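Local coordinates for Glyoxalase/bleomycin resistance protein/dioxygenase (PDB 4HC5) that belongs to the glyoxalase/bleomycin resistance protein/dioxygenase superfamily and may act as a dioxygenase, at residues S16-V21 and S69-G74; F30-L35 and V52-P57; K39-Q44 and Q60-L65. All blocks are in the same frame, centred on the assembly; numbering follows the deposited sequence.

Interaction 1: residues S16-V21 and S69-G74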
ATOM      1  N   SER A  16      -6.320   1.808   0.620  1.00 16.63           N
ATOM      2  CA  SER A  16      -5.408   1.566   1.750  1.00 15.80           C
ATOM      3  C   SER A  16      -4.481   0.417   1.396  1.00 15.39           C
ATOM      4  O   SER A  16      -4.800  -0.439   0.617  1.00 16.04           O
ATOM      5  CB  SER A  16      -6.151   1.243   3.039  1.00 17.98           C
ATOM      6  OG  SER A  16      -7.162   0.284   2.886  1.00 17.62           O
ATOM      7  N   ALA A  17      -3.313   0.463   2.055  1.00 16.29           N
ATOM      8  CA  ALA A  17      -2.378  -0.673   2.154  1.00 15.79           C
ATOM      9  C   ALA A  17      -2.230  -0.978   3.664  1.00 16.14           C
ATOM     10  O   ALA A  17      -2.616  -0.164   4.497  1.00 17.68           O
ATOM     11  CB  ALA A  17      -1.042  -0.287   1.549  1.00 17.21           C
ATOM     12  N   THR A  18      -1.740  -2.141   3.966  1.00 15.84           N
ATOM     13  CA  THR A  18      -1.686  -2.629   5.326  1.00 16.03           C
ATOM     14  C   THR A  18      -0.245  -2.887   5.794  1.00 16.05           C
ATOM     15  O   THR A  18       0.577  -3.418   5.026  1.00 19.56           O
ATOM     16  CB  THR A  18      -2.518  -3.941   5.472  1.00 17.13           C
ATOM     17  OG1 THR A  18      -3.839  -3.714   4.996  1.00 17.78           O
ATOM     18  CG2 THR A  18      -2.620  -4.469   6.915  1.00 17.53           C
ATOM     19  N   ILE A  19      -0.030  -2.500   7.052  1.00 15.51           N
ATOM     20  CA  ILE A  19       1.237  -2.930   7.723  1.00 15.01           C
ATOM     21  C   ILE A  19       0.788  -3.811   8.915  1.00 15.20           C
ATOM     22  O   ILE A  19      -0.347  -3.778   9.330  1.00 17.41           O
ATOM     23  CB  ILE A  19       2.108  -1.787   8.137  1.00 17.55           C
ATOM     24  CG1 ILE A  19       1.408  -0.880   9.160  1.00 17.06           C
ATOM     25  CG2 ILE A  19       2.578  -0.976   6.909  1.00 18.43           C
ATOM     26  CD1 ILE A  19       2.312   0.154   9.862  1.00 20.62           C
ATOM     27  N   ILE A  20       1.700  -4.599   9.392  1.00 14.90           N
ATOM     28  CA  ILE A  20       1.484  -5.491  10.545  1.00 14.69           C
ATOM     29  C   ILE A  20       2.225  -4.918  11.751  1.00 13.49           C
ATOM     30  O   ILE A  20       3.428  -4.732  11.707  1.00 15.01           O
ATOM     31  CB  ILE A  20       1.926  -6.919  10.179  1.00 14.16           C
ATOM     32  CG1 ILE A  20       1.370  -7.423   8.829  1.00 17.35           C
ATOM     33  CG2 ILE A  20       1.517  -7.907  11.305  1.00 16.58           C
ATOM     34  CD1 ILE A  20      -0.137  -7.520   8.701  1.00 17.73           C
ATOM     35  N   VAL A  21       1.449  -4.772  12.810  1.00 13.95           N
ATOM     36  CA  VAL A  21       1.919  -4.240  14.073  1.00 15.56           C
ATOM     37  C   VAL A  21       1.617  -5.232  15.200  1.00 16.27           C
ATOM     38  O   VAL A  21       0.803  -6.129  15.019  1.00 16.42           O
ATOM     39  CB  VAL A  21       1.351  -2.834  14.394  1.00 15.12           C
ATOM     40  CG1 VAL A  21       1.746  -1.836  13.253  1.00 17.40           C
ATOM     41  CG2 VAL A  21      -0.124  -2.850  14.674  1.00 16.94           C
ATOM     42  N   SER A  69      -2.816 -11.661  13.852  1.00 16.78           N
ATOM     43  CA  SER A  69      -4.038 -12.467  13.974  1.00 19.49           C
ATOM     44  C   SER A  69      -5.092 -12.287  12.912  1.00 20.96           C
ATOM     45  O   SER A  69      -6.036 -13.073  12.830  1.00 24.77           O
ATOM     46  CB  SER A  69      -4.658 -12.258  15.301  1.00 19.01           C
ATOM     47  OG  SER A  69      -5.033 -10.908  15.545  1.00 20.11           O
ATOM     48  N   TRP A  70      -4.973 -11.202  12.167  1.00 19.44           N
ATOM     49  CA  TRP A  70      -5.856 -10.996  11.008  1.00 21.12           C
ATOM     50  C   TRP A  70      -5.674 -12.022   9.910  1.00 22.64           C
ATOM     51  O   TRP A  70      -6.543 -12.146   9.036  1.00 24.28           O
ATOM     52  CB  TRP A  70      -5.637  -9.630  10.331  1.00 21.88           C
ATOM     53  CG  TRP A  70      -6.112  -8.409  11.102  1.00 22.38           C
ATOM     54  CD1 TRP A  70      -6.532  -8.291  12.395  1.00 21.86           C
ATOM     55  CD2 TRP A  70      -6.196  -7.079  10.553  1.00 20.32           C
ATOM     56  NE1 TRP A  70      -6.814  -6.998  12.696  1.00 20.59           N
ATOM     57  CE2 TRP A  70      -6.656  -6.224  11.581  1.00 23.63           C
ATOM     58  CE3 TRP A  70      -5.877  -6.548   9.328  1.00 21.13           C
ATOM     59  CZ2 TRP A  70      -6.891  -4.866  11.380  1.00 21.88           C
ATOM     60  CZ3 TRP A  70      -6.131  -5.170   9.125  1.00 21.26           C
ATOM     61  CH2 TRP A  70      -6.635  -4.367  10.126  1.00 24.41           C
ATOM     62  N   TYR A  71      -4.532 -12.697   9.897  1.00 20.28           N
ATOM     63  CA  TYR A  71      -4.067 -13.474   8.756  1.00 21.03           C
ATOM     64  C   TYR A  71      -3.812 -14.945   9.061  1.00 21.79           C
ATOM     65  O   TYR A  71      -3.570 -15.301  10.179  1.00 23.58           O
ATOM     66  CB  TYR A  71      -2.820 -12.824   8.147  1.00 21.12           C
ATOM     67  CG  TYR A  71      -3.099 -11.453   7.614  1.00 21.00           C
ATOM     68  CD1 TYR A  71      -3.636 -11.288   6.370  1.00 21.73           C
ATOM     69  CD2 TYR A  71      -2.866 -10.334   8.366  1.00 21.96           C
ATOM     70  CE1 TYR A  71      -3.919 -10.043   5.875  1.00 28.44           C
ATOM     71  CE2 TYR A  71      -3.152  -9.083   7.878  1.00 22.73           C
ATOM     72  CZ  TYR A  71      -3.687  -8.953   6.635  1.00 25.09           C
ATOM     73  OH  TYR A  71      -3.996  -7.734   6.077  1.00 27.64           O
ATOM     74  N   GLU A  72      -3.893 -15.764   8.027  1.00 21.59           N
ATOM     75  CA  GLU A  72      -3.701 -17.204   8.131  1.00 22.19           C
ATOM     76  C   GLU A  72      -2.341 -17.648   7.662  1.00 25.03           C
ATOM     77  O   GLU A  72      -2.024 -18.793   7.767  1.00 27.49           O
ATOM     78  CB  GLU A  72      -4.726 -17.943   7.295  1.00 25.57           C
ATOM     79  CG  GLU A  72      -6.144 -17.698   7.691  1.00 28.82           C
ATOM     80  CD  GLU A  72      -6.398 -17.982   9.136  1.00 40.10           C
ATOM     81  OE1 GLU A  72      -5.997 -19.032   9.628  1.00 57.96           O
ATOM     82  OE2 GLU A  72      -6.991 -17.141   9.787  1.00 57.63           O
ATOM     83  N   ASP A  73      -1.558 -16.755   7.096  1.00 21.98           N
ATOM     84  CA  ASP A  73      -0.281 -17.128   6.544  1.00 21.88           C
ATOM     85  C   ASP A  73       0.959 -16.828   7.361  1.00 21.21           C
ATOM     86  O   ASP A  73       2.006 -16.970   6.875  1.00 23.83           O
ATOM     87  CB  ASP A  73      -0.106 -16.595   5.122  1.00 21.99           C
ATOM     88  CG  ASP A  73       0.038 -15.080   5.049  1.00 25.29           C
ATOM     89  OD1 ASP A  73      -0.121 -14.412   6.041  1.00 22.19           O
ATOM     90  OD2 ASP A  73       0.324 -14.609   3.963  1.00 25.73           O
ATOM     91  N   GLY A  74       0.799 -16.410   8.598  1.00 21.38           N
ATOM     92  CA  GLY A  74       1.946 -16.165   9.448  1.00 20.71           C
ATOM     93  C   GLY A  74       2.684 -14.852   9.261  1.00 21.35           C
ATOM     94  O   GLY A  74       3.697 -14.692   9.792  1.00 22.02           O
TER
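Tyr71 reaches in from the loop after strand 62-66 and meets two residues of strand 13-20, Ile20 with its ring and Thr18 with its hydroxyl end. Ile20 slants across the tyrosine, and its terminal methyl CD1 lies 3.5 Å from CE2 of the Tyr71 ring, approaching the ring obliquely. The turn about CB-CG1 (chi2 -61°) swings CD1 toward the loop. Thr18 comes at Tyr71 from the opposite direction: with OG1 beside the backbone N (chi1 -54°), the methyl CG2 falls anti to that N and lies 3.6 Å from Tyr71 OH. The same methyl stands 4.2 Å from CZ3 of Trp70, while Tyr71 OH lies in the indole plane at the edge of that ring. In the vicinal oxygen chelate fold of this family, strand 13-20 is the outermost strand, within this chain, of a four-stranded mixed sheet that continues into the second subunit through an antiparallel ladder at Ser16; the loop packs on the strand close to that junction. Thr18 OG1 is turned to the second subunit, where it hydrogen-bonds to Gly82 O. Tyr71 also packs on that Gly82, and within its own chain it forms a cation-pi pair with Arg75.

Interaction 2: residues F30-L35 and V52-P57; sequences FYVNTL and VTVVPP
Tyr31 and Val32, consecutive residues of helix 24-34, both pack against Val54 of strand 49-55, each using a different branch of the valine. Just ahead of them, Phe30 works within the helix. Its carbonyl O accepts from Thr34 N and from Leu35 N, both at 3.0 Å, the second bond closing a wider pi-type turn. Its ring leans on the next residue, with CD2 3.8 Å above one face of the Tyr31 ring and offset toward the rim. Tyr31 sets out at the strand, but its ring swings past it. The contact is therefore made at the root of the side chain, where CB lies 3.9 Å from Val54 CG2, and the same methyl meets the ring obliquely. The ring carries the hydroxyl off to Asp122, whose OD2 is hydrogen-bonded to Tyr31 OH, so this buried residue joins an apolar contact at its base to a polar anchor at its end. Val32 comes next and offers CG2, 4.1 Å from Val54 CG1, the two side chains meeting aslant. On the strand, chi1 of -71° sets Val54 CG2 between the backbone N and the carbonyl carbon and CG1 beside the N, which spreads the two methyls toward successive helix residues. No hydrogen bond crosses between the segments, and what joins them is apolar contact. In sequence the helix falls between strand 13-20 and strand 38-46, and in space it lies on one side of their shared sheet. There Val54 also touches Leu28, one turn earlier in the helix, and Phe37 in the loop beyond it, while Tyr31 packs on Leu65 of strand 62-66, next to strand 49-55 in the sheet.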
ATOM      1  N   PHE A  30       2.040   6.056  17.787  1.00 18.54           N
ATOM      2  CA  PHE A  30       3.210   6.313  16.994  1.00 18.04           C
ATOM      3  C   PHE A  30       2.832   7.074  15.681  1.00 17.57           C
ATOM      4  O   PHE A  30       3.386   8.105  15.328  1.00 17.49           O
ATOM      5  CB  PHE A  30       3.971   5.054  16.658  1.00 17.93           C
ATOM      6  CG  PHE A  30       5.179   5.315  15.804  1.00 18.92           C
ATOM      7  CD1 PHE A  30       6.365   5.804  16.346  1.00 20.86           C
ATOM      8  CD2 PHE A  30       5.151   5.073  14.462  1.00 20.44           C
ATOM      9  CE1 PHE A  30       7.484   5.989  15.563  1.00 20.71           C
ATOM     10  CE2 PHE A  30       6.230   5.313  13.679  1.00 20.62           C
ATOM     11  CZ  PHE A  30       7.407   5.760  14.226  1.00 20.45           C
ATOM     12  N   TYR A  31       1.937   6.475  14.910  1.00 16.86           N
ATOM     13  CA  TYR A  31       1.575   7.047  13.591  1.00 16.57           C
ATOM     14  C   TYR A  31       0.909   8.412  13.761  1.00 16.98           C
ATOM     15  O   TYR A  31       1.171   9.278  12.930  1.00 18.03           O
ATOM     16  CB  TYR A  31       0.703   6.080  12.729  1.00 16.88           C
ATOM     17  CG  TYR A  31       1.562   4.955  12.222  1.00 16.59           C
ATOM     18  CD1 TYR A  31       2.224   5.091  11.012  1.00 16.83           C
ATOM     19  CD2 TYR A  31       1.792   3.827  12.930  1.00 16.16           C
ATOM     20  CE1 TYR A  31       3.135   4.151  10.548  1.00 16.84           C
ATOM     21  CE2 TYR A  31       2.696   2.840  12.485  1.00 16.43           C
ATOM     22  CZ  TYR A  31       3.408   3.008  11.310  1.00 16.30           C
ATOM     23  OH  TYR A  31       4.345   2.126  10.853  1.00 16.89           O
ATOM     24  N   VAL A  32       0.042   8.584  14.751  1.00 17.80           N
ATOM     25  CA  VAL A  32      -0.677   9.824  14.927  1.00 17.30           C
ATOM     26  C   VAL A  32       0.276  10.881  15.604  1.00 20.71           C
ATOM     27  O   VAL A  32       0.486  11.990  15.073  1.00 23.41           O
ATOM     28  CB  VAL A  32      -1.994   9.645  15.729  1.00 19.01           C
ATOM     29  CG1 VAL A  32      -2.609  11.025  16.105  1.00 22.45           C
ATOM     30  CG2 VAL A  32      -2.937   8.753  14.922  1.00 20.71           C
ATOM     31  N   ASN A  33       0.811  10.551  16.764  1.00 20.41           N
ATOM     32  CA  ASN A  33       1.555  11.558  17.554  1.00 20.77           C
ATOM     33  C   ASN A  33       2.983  11.783  17.140  1.00 22.62           C
ATOM     34  O   ASN A  33       3.553  12.822  17.347  1.00 29.31           O
ATOM     35  CB  ASN A  33       1.413  11.208  19.022  1.00 24.16           C
ATOM     36  CG  ASN A  33      -0.003  11.325  19.444  1.00 26.73           C
ATOM     37  OD1 ASN A  33      -0.673  12.286  19.076  1.00 30.27           O
ATOM     38  ND2 ASN A  33      -0.495  10.310  20.167  1.00 34.90           N
ATOM     39  N   THR A  34       3.615  10.740  16.647  1.00 18.34           N
ATOM     40  CA  THR A  34       4.988  10.856  16.195  1.00 19.00           C
ATOM     41  C   THR A  34       5.095  11.239  14.700  1.00 19.03           C
ATOM     42  O   THR A  34       5.811  12.174  14.354  1.00 20.56           O
ATOM     43  CB  THR A  34       5.872   9.661  16.539  1.00 18.55           C
ATOM     44  OG1 THR A  34       5.909   9.479  17.975  1.00 25.31           O
ATOM     45  CG2 THR A  34       7.324   9.799  15.966  1.00 22.11           C
ATOM     46  N   LEU A  35       4.386  10.512  13.827  1.00 18.06           N
ATOM     47  CA  LEU A  35       4.435  10.794  12.389  1.00 19.51           C
ATOM     48  C   LEU A  35       3.472  11.849  11.909  1.00 19.17           C
ATOM     49  O   LEU A  35       3.554  12.309  10.779  1.00 21.18           O
ATOM     50  CB  LEU A  35       4.332   9.560  11.515  1.00 18.87           C
ATOM     51  CG  LEU A  35       5.391   8.464  11.699  1.00 20.04           C
ATOM     52  CD1 LEU A  35       5.206   7.363  10.658  1.00 20.24           C
ATOM     53  CD2 LEU A  35       6.810   9.029  11.707  1.00 24.26           C
ATOM     54  N   VAL A  52      -8.453  -0.567  11.874  1.00 17.67           N
ATOM     55  CA  VAL A  52      -7.866   0.722  12.264  1.00 16.95           C
ATOM     56  C   VAL A  52      -7.041   1.195  11.092  1.00 17.22           C
ATOM     57  O   VAL A  52      -6.185   0.474  10.549  1.00 17.28           O
ATOM     58  CB  VAL A  52      -6.979   0.618  13.539  1.00 18.70           C
ATOM     59  CG1 VAL A  52      -6.262   1.950  13.822  1.00 20.06           C
ATOM     60  CG2 VAL A  52      -7.772   0.097  14.757  1.00 20.50           C
ATOM     61  N   THR A  53      -7.284   2.456  10.697  1.00 16.31           N
ATOM     62  CA  THR A  53      -6.454   3.076   9.688  1.00 15.74           C
ATOM     63  C   THR A  53      -6.036   4.512  10.074  1.00 15.58           C
ATOM     64  O   THR A  53      -6.684   5.195  10.864  1.00 16.51           O
ATOM     65  CB  THR A  53      -7.095   3.172   8.274  1.00 16.18           C
ATOM     66  OG1 THR A  53      -8.121   4.158   8.299  1.00 17.89           O
ATOM     67  CG2 THR A  53      -7.685   1.848   7.752  1.00 18.10           C
ATOM     68  N   VAL A  54      -4.923   4.934   9.457  1.00 15.88           N
ATOM     69  CA  VAL A  54      -4.364   6.251   9.628  1.00 16.51           C
ATOM     70  C   VAL A  54      -4.006   6.821   8.227  1.00 16.29           C
ATOM     71  O   VAL A  54      -3.799   6.105   7.271  1.00 16.85           O
ATOM     72  CB  VAL A  54      -3.084   6.248  10.526  1.00 15.31           C
ATOM     73  CG1 VAL A  54      -3.455   5.981  11.983  1.00 18.59           C
ATOM     74  CG2 VAL A  54      -2.042   5.239  10.022  1.00 16.67           C
ATOM     75  N   VAL A  55      -3.995   8.161   8.145  1.00 17.16           N
ATOM     76  CA  VAL A  55      -3.734   8.800   6.853  1.00 17.41           C
ATOM     77  C   VAL A  55      -2.857  10.048   7.061  1.00 19.69           C
ATOM     78  O   VAL A  55      -3.047  10.766   8.004  1.00 18.94           O
ATOM     79  CB  VAL A  55      -5.062   9.209   6.129  1.00 18.29           C
ATOM     80  CG1 VAL A  55      -5.786  10.378   6.820  1.00 20.17           C
ATOM     81  CG2 VAL A  55      -4.857   9.511   4.656  1.00 19.76           C
ATOM     82  N   PRO A  56      -1.925  10.303   6.128  1.00 17.78           N
ATOM     83  CA  PRO A  56      -1.275  11.601   6.184  1.00 18.84           C
ATOM     84  C   PRO A  56      -2.278  12.716   5.991  1.00 20.46           C
ATOM     85  O   PRO A  56      -3.208  12.570   5.196  1.00 21.33           O
ATOM     86  CB  PRO A  56      -0.241  11.545   5.017  1.00 20.98           C
ATOM     87  CG  PRO A  56       0.004  10.058   4.825  1.00 21.07           C
ATOM     88  CD  PRO A  56      -1.376   9.441   5.071  1.00 19.50           C
ATOM     89  N   PRO A  57      -2.133  13.808   6.706  1.00 23.50           N
ATOM     90  CA  PRO A  57      -3.170  14.885   6.638  1.00 22.88           C
ATOM     91  C   PRO A  57      -3.416  15.385   5.217  1.00 26.10           C
ATOM     92  O   PRO A  57      -2.485  15.718   4.506  1.00 27.97           O
ATOM     93  CB  PRO A  57      -2.608  16.002   7.503  1.00 27.28           C
ATOM     94  CG  PRO A  57      -1.736  15.233   8.412  1.00 27.00           C
ATOM     95  CD  PRO A  57      -1.082  14.130   7.649  1.00 23.48           C
TER

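Interaction 3: residues K39-Q44 and Q60-L65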
ATOM      1  N   LYS A  39      -6.077   9.575  12.475  1.00 19.21           N
ATOM      2  CA  LYS A  39      -6.850   8.303  12.542  1.00 18.22           C
ATOM      3  C   LYS A  39      -8.088   8.530  11.669  1.00 18.74           C
ATOM      4  O   LYS A  39      -8.765   9.543  11.705  1.00 20.98           O
ATOM      5  CB  LYS A  39      -7.271   7.925  13.972  1.00 19.64           C
ATOM      6  CG  LYS A  39      -7.923   6.510  14.072  1.00 20.79           C
ATOM      7  CD  LYS A  39      -8.189   6.034  15.490  1.00 22.28           C
ATOM      8  CE  LYS A  39      -9.362   6.643  16.101  1.00 25.63           C
ATOM      9  NZ  LYS A  39      -9.608   6.160  17.512  1.00 26.61           N
ATOM     10  N   VAL A  40      -8.426   7.479  10.922  1.00 19.17           N
ATOM     11  CA  VAL A  40      -9.674   7.443  10.169  1.00 20.21           C
ATOM     12  C   VAL A  40     -10.586   6.342  10.710  1.00 19.58           C
ATOM     13  O   VAL A  40     -11.401   6.585  11.601  1.00 21.85           O
ATOM     14  CB  VAL A  40      -9.426   7.375   8.617  1.00 18.97           C
ATOM     15  CG1 VAL A  40     -10.759   7.380   7.892  1.00 20.74           C
ATOM     16  CG2 VAL A  40      -8.506   8.531   8.166  1.00 21.51           C
ATOM     17  N   PHE A  41     -10.357   5.102  10.266  1.00 18.21           N
ATOM     18  CA  PHE A  41     -11.129   3.990  10.792  1.00 20.33           C
ATOM     19  C   PHE A  41     -10.662   3.554  12.179  1.00 19.99           C
ATOM     20  O   PHE A  41      -9.459   3.488  12.478  1.00 19.13           O
ATOM     21  CB  PHE A  41     -11.064   2.758   9.863  1.00 19.98           C
ATOM     22  CG  PHE A  41     -11.969   2.809   8.691  1.00 20.52           C
ATOM     23  CD1 PHE A  41     -11.559   3.382   7.537  1.00 21.70           C
ATOM     24  CD2 PHE A  41     -13.252   2.314   8.762  1.00 23.07           C
ATOM     25  CE1 PHE A  41     -12.381   3.496   6.451  1.00 28.25           C
ATOM     26  CE2 PHE A  41     -14.064   2.361   7.676  1.00 28.03           C
ATOM     27  CZ  PHE A  41     -13.625   2.913   6.486  1.00 27.64           C
ATOM     28  N   ASP A  42     -11.672   3.168  12.974  1.00 19.34           N
ATOM     29  CA  ASP A  42     -11.481   2.453  14.235  1.00 20.52           C
ATOM     30  C   ASP A  42     -12.820   1.811  14.583  1.00 20.72           C
ATOM     31  O   ASP A  42     -13.680   2.342  15.272  1.00 23.39           O
ATOM     32  CB  ASP A  42     -10.990   3.405  15.288  1.00 23.53           C
ATOM     33  CG  ASP A  42     -10.611   2.723  16.550  1.00 26.55           C
ATOM     34  OD1 ASP A  42     -10.880   1.511  16.659  1.00 26.12           O
ATOM     35  OD2 ASP A  42     -10.030   3.402  17.435  1.00 29.08           O
ATOM     36  N   ASN A  43     -12.996   0.676  13.966  1.00 21.67           N
ATOM     37  CA  ASN A  43     -14.271  -0.011  13.927  1.00 25.04           C
ATOM     38  C   ASN A  43     -14.156  -1.523  13.966  1.00 27.17           C
ATOM     39  O   ASN A  43     -13.428  -2.094  13.121  1.00 27.72           O
ATOM     40  CB  ASN A  43     -15.067   0.347  12.669  1.00 25.68           C
ATOM     41  CG  ASN A  43     -16.469  -0.195  12.656  1.00 28.66           C
ATOM     42  OD1 ASN A  43     -17.363   0.320  13.361  1.00 27.85           O
ATOM     43  ND2 ASN A  43     -16.628  -1.293  11.993  1.00 28.51           N
ATOM     44  N   GLN A  44     -15.004  -2.145  14.787  1.00 29.20           N
ATOM     45  CA  GLN A  44     -15.082  -3.656  14.766  1.00 33.35           C
ATOM     46  C   GLN A  44     -15.863  -4.156  13.570  1.00 30.23           C
ATOM     47  O   GLN A  44     -17.093  -4.058  13.536  1.00 36.45           O
ATOM     48  CB  GLN A  44     -15.749  -4.205  15.961  1.00 41.93           C
ATOM     49  CG  GLN A  44     -15.047  -3.987  17.288  1.00 47.12           C
ATOM     50  CD  GLN A  44     -13.675  -4.742  17.491  1.00 34.85           C
ATOM     51  OE1 GLN A  44     -13.355  -5.833  16.882  1.00 39.77           O
ATOM     52  NE2 GLN A  44     -12.857  -4.200  18.407  1.00 33.69           N
ATOM     53  N   GLN A  60      -5.118  10.999   0.226  1.00 19.95           N
ATOM     54  CA  GLN A  60      -6.206  10.036  -0.141  1.00 19.79           C
ATOM     55  C   GLN A  60      -6.033   8.612   0.492  1.00 20.31           C
ATOM     56  O   GLN A  60      -6.864   8.133   1.274  1.00 25.47           O
ATOM     57  CB  GLN A  60      -6.338   9.999  -1.609  1.00 22.01           C
ATOM     58  CG  GLN A  60      -7.369   9.076  -2.154  1.00 26.58           C
ATOM     59  CD  GLN A  60      -7.475   9.207  -3.663  1.00 26.47           C
ATOM     60  OE1 GLN A  60      -6.512   9.019  -4.423  1.00 32.00           O
ATOM     61  NE2 GLN A  60      -8.678   9.649  -4.100  1.00 35.64           N
ATOM     62  N   THR A  61      -4.927   7.981   0.204  1.00 17.15           N
ATOM     63  CA  THR A  61      -4.679   6.581   0.549  1.00 16.94           C
ATOM     64  C   THR A  61      -4.274   6.469   2.048  1.00 16.71           C
ATOM     65  O   THR A  61      -3.320   7.112   2.490  1.00 17.41           O
ATOM     66  CB  THR A  61      -3.703   5.959  -0.410  1.00 17.70           C
ATOM     67  OG1 THR A  61      -4.188   6.024  -1.739  1.00 17.79           O
ATOM     68  CG2 THR A  61      -3.397   4.500  -0.050  1.00 16.80           C
ATOM     69  N   GLN A  62      -4.918   5.556   2.724  1.00 16.94           N
ATOM     70  CA  GLN A  62      -4.730   5.257   4.153  1.00 17.08           C
ATOM     71  C   GLN A  62      -3.766   4.089   4.332  1.00 16.01           C
ATOM     72  O   GLN A  62      -3.493   3.333   3.383  1.00 16.13           O
ATOM     73  CB  GLN A  62      -6.082   4.958   4.752  1.00 17.14           C
ATOM     74  CG  GLN A  62      -7.101   6.082   4.659  1.00 18.26           C
ATOM     75  CD  GLN A  62      -8.516   5.678   5.050  1.00 17.79           C
ATOM     76  OE1 GLN A  62      -8.739   4.692   5.771  1.00 21.74           O
ATOM     77  NE2 GLN A  62      -9.494   6.432   4.536  1.00 22.41           N
ATOM     78  N   VAL A  63      -3.273   3.931   5.548  1.00 15.49           N
ATOM     79  CA  VAL A  63      -2.507   2.749   5.961  1.00 15.44           C
ATOM     80  C   VAL A  63      -3.299   2.073   7.102  1.00 16.04           C
ATOM     81  O   VAL A  63      -3.638   2.715   8.113  1.00 16.57           O
ATOM     82  CB  VAL A  63      -1.108   3.162   6.462  1.00 15.79           C
ATOM     83  CG1 VAL A  63      -0.325   1.947   7.040  1.00 19.47           C
ATOM     84  CG2 VAL A  63      -0.333   3.895   5.337  1.00 19.26           C
ATOM     85  N   ALA A  64      -3.633   0.785   6.880  1.00 15.39           N
ATOM     86  CA  ALA A  64      -4.309  -0.026   7.868  1.00 14.70           C
ATOM     87  C   ALA A  64      -3.196  -0.614   8.827  1.00 13.86           C
ATOM     88  O   ALA A  64      -2.123  -1.054   8.389  1.00 15.70           O
ATOM     89  CB  ALA A  64      -5.097  -1.153   7.199  1.00 16.43           C
ATOM     90  N   LEU A  65      -3.548  -0.534  10.108  1.00 14.76           N
ATOM     91  CA  LEU A  65      -2.656  -1.056  11.172  1.00 14.75           C
ATOM     92  C   LEU A  65      -3.201  -2.406  11.583  1.00 14.85           C
ATOM     93  O   LEU A  65      -4.035  -2.516  12.457  1.00 17.73           O
ATOM     94  CB  LEU A  65      -2.674  -0.061  12.335  1.00 16.67           C
ATOM     95  CG  LEU A  65      -2.185   1.393  11.985  1.00 17.05           C
ATOM     96  CD1 LEU A  65      -2.212   2.278  13.223  1.00 18.43           C
ATOM     97  CD2 LEU A  65      -0.800   1.364  11.294  1.00 17.09           C
TER
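Val40 and Phe41 are neighbours in strand 38-46, yet both direct their side chains at Gln62, two strands away across the sheet. A regular strand would send such a pair to opposite sides; here the backbone turns at Val40 (psi -83°) and brings them together. Gln62, extended beyond CG, crosses each of them at about a right angle. The amide's two ends lean on different partners: NE2 lies nearest Val40 CG1, at 3.7 Å, while OE1 approaches the edge of the Phe41 ring, in the ring plane and 3.6 Å from CD1. Ring and amide planes stand 41° apart. Strand 49-55 runs between the two segments in this mixed sheet of the vicinal oxygen chelate fold, and its Thr53 links them: OG1 hydrogen-bonds to Gln62 OE1 and to the backbone N of Phe41. The amide oxygen is thus held from the intervening strand, which steadies its place beside the phenyl edge. Farther along, Asp42 and Asn43 both face Phe51 in a classic beta bulge. Lys39 NZ forms a salt bridge with Asp42 OD2 at 2.8 Å, met on that oxygen's anti lone pair, the one away from OD1, and OD1 pairs with Arg50 NE.

Overall arrangement
All three contacts draw on one mixed sheet, ordered 13-20, 62-66, 49-55, 38-46. Interactions 1 and 3 have centres about 13 Å apart and are stitched together by backbone pairing, with Ala17 O 2.8 Å from Ala64 N and Ile19 N 2.9 Å from Ala64 O. Interactions 2 and 3 are closer, about 9 Å between centres; Val54 O lies 2.8 Å from Val63 N, and Val55 CG1 packs 3.6 Å from Val40 CG2. The centres of interactions 1 and 2 lie about 17 Å apart. Along the chain, interactions 2 and 3 interleave, and both are nested in the loop closed by interaction 1. Each also approaches the second subunit, which in interaction 1 extends the sheet antiparallel through Ser16.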